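Local atomic coordinates of xylan esterase, putative, AXE2C (Cellvibrio japonicus, PDB entry 2WAA), a protein that removes acetyl groups from acetylated xylan and glucomannan during the breakdown of plant cell wall polysaccharides. Residues A[256-259]-A[260-264]. Sequence-based numbering, arbitrary orientation.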
loop_
_atom_site.group_PDB
_atom_site.type_symbol
_atom_site.label_atom_id
_atom_site.label_comp_id
_atom_site.label_asym_id
_atom_site.label_seq_id
_atom_site.Cartn_x
_atom_site.Cartn_y
_atom_site.Cartn_z
ATOM N N VAL A 256 0.743 -19.047 -3.812
ATOM C CA VAL A 256 2.037 -18.622 -4.320
ATOM C C VAL A 256 2.165 -19.169 -5.740
ATOM O O VAL A 256 2.709 -18.500 -6.598
ATOM C CB VAL A 256 3.184 -19.097 -3.434
ATOM C CG1 VAL A 256 4.543 -18.858 -4.105
ATOM C CG2 VAL A 256 3.104 -18.379 -2.047
ATOM N N ARG A 257 1.585 -20.343 -6.003
ATOM C CA ARG A 257 1.509 -20.798 -7.395
ATOM C C ARG A 257 0.787 -19.804 -8.319
ATOM O O ARG A 257 1.226 -19.567 -9.447
ATOM C CB ARG A 257 0.890 -22.192 -7.483
ATOM C CG ARG A 257 1.865 -23.251 -7.114
ATOM C CD ARG A 257 1.300 -24.669 -7.298
ATOM N NE ARG A 257 2.348 -25.583 -6.845
ATOM C CZ ARG A 257 2.145 -26.676 -6.117
ATOM N NH1 ARG A 257 0.907 -27.026 -5.755
ATOM N NH2 ARG A 257 3.199 -27.408 -5.742
ATOM N N THR A 258 -0.320 -19.212 -7.858
ATOM C CA THR A 258 -0.970 -18.152 -8.603
ATOM C C THR A 258 -0.039 -16.952 -8.834
ATOM O O THR A 258 0.049 -16.405 -9.950
ATOM C CB THR A 258 -2.242 -17.671 -7.837
ATOM O OG1 THR A 258 -3.192 -18.757 -7.764
ATOM C CG2 THR A 258 -2.900 -16.433 -8.535
ATOM N N LEU A 259 0.667 -16.536 -7.785
ATOM C CA LEU A 259 1.574 -15.424 -7.934
ATOM C C LEU A 259 2.650 -15.739 -8.977
ATOM O O LEU A 259 3.029 -14.880 -9.791
ATOM C CB LEU A 259 2.274 -15.105 -6.614
ATOM C CG LEU A 259 1.336 -14.609 -5.527
ATOM C CD1 LEU A 259 2.182 -14.386 -4.281
ATOM C CD2 LEU A 259 0.627 -13.285 -5.947
ATOM N N LEU A 260 3.202 -16.939 -8.884
ATOM C CA LEU A 260 4.338 -17.311 -9.734
ATOM C C LEU A 260 3.899 -17.284 -11.210
ATOM O O LEU A 260 4.659 -16.896 -12.101
ATOM C CB LEU A 260 4.812 -18.730 -9.370
ATOM C CG LEU A 260 5.658 -18.879 -8.062
ATOM C CD1 LEU A 260 5.750 -20.379 -7.631
ATOM C CD2 LEU A 260 7.009 -18.284 -8.217
ATOM N N ASP A 261 2.694 -17.758 -11.439
ATOM C CA ASP A 261 2.120 -17.851 -12.786
ATOM C C ASP A 261 1.727 -16.454 -13.293
ATOM O O ASP A 261 2.019 -16.100 -14.427
ATOM C CB ASP A 261 0.906 -18.786 -12.744
ATOM C CG ASP A 261 0.124 -18.772 -14.023
ATOM O OD1 ASP A 261 0.784 -18.671 -15.096
ATOM O OD2 ASP A 261 -1.135 -18.852 -13.978
ATOM N N ASN A 262 1.099 -15.638 -12.448
ATOM C CA ASN A 262 0.723 -14.267 -12.872
ATOM C C ASN A 262 1.869 -13.304 -13.124
ATOM O O ASN A 262 1.713 -12.337 -13.876
ATOM C CB ASN A 262 -0.197 -13.616 -11.817
ATOM C CG ASN A 262 -1.573 -14.243 -11.782
ATOM O OD1 ASN A 262 -1.889 -15.109 -12.616
ATOM N ND2 ASN A 262 -2.396 -13.830 -10.823
ATOM N N HIS A 263 3.016 -13.551 -12.478
ATOM C CA HIS A 263 4.157 -12.612 -12.476
ATOM C C HIS A 263 5.404 -13.431 -12.753
ATOM O O HIS A 263 6.187 -13.752 -11.815
ATOM C CB HIS A 263 4.273 -11.983 -11.086
ATOM C CG HIS A 263 2.984 -11.381 -10.606
ATOM N ND1 HIS A 263 2.414 -10.280 -11.210
ATOM C CD2 HIS A 263 2.152 -11.738 -9.598
ATOM C CE1 HIS A 263 1.289 -9.970 -10.574
ATOM N NE2 HIS A 263 1.104 -10.848 -9.600
ATOM N N PRO A 264 5.577 -13.843 -14.025
ATOM C CA PRO A 264 6.565 -14.869 -14.339
ATOM C C PRO A 264 7.972 -14.403 -14.065
ATOM O O PRO A 264 8.870 -15.237 -13.903
ATOM C CB PRO A 264 6.360 -15.124 -15.855
ATOM C CG PRO A 264 5.610 -13.911 -16.358
ATOM C CD PRO A 264 4.739 -13.489 -15.197
#
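Thr258 and Asn262 sit one turn apart at the end of helix 245-262, side by side and pointing the same way. Methyl CG2 of Thr258 lies anti to the backbone N (the OG1 torsion is -64°), which brings it 3.5 Å from ND2 of Asn262. This is a van der Waals contact. The amide nitrogen itself is hydrogen-bonded to the hydroxyl of Tyr206. Asn262 N also donates to Thr258 O at 2.8 Å, with an N-H...O angle of 166°.

On another side of the helix, Val256 and Leu260 meet at an oblique angle. CG1 of Val256 reaches CD1 of Leu260 at 4.0 Å. Both side chains also rest on Ile268 and Val300, from strands of the central parallel sheet.

His263 is the first residue to leave helical geometry. His263 N still donates a hydrogen bond to Leu259 O at 3.0 Å, but the N-H...O angle has dropped to 132°. The imidazole turns back along the last turn, and CD2 of His263 comes 3.3 Å from Leu259 O, which lies oblique to the ring. CB of the adjacent Asn262 lies above one ring face, offset toward the rim. ND1 is hydrogen-bonded to OE1 of Gln225 and NE2 to the hydroxyl of Tyr206, which fixes the ring's rotation.

Apolar packing thus seats this helix end against the sheet of the SGNH-hydrolase domain, while both ring nitrogens of the buried His263 have their hydrogen-bonding needs met by side chains from neighbouring loops.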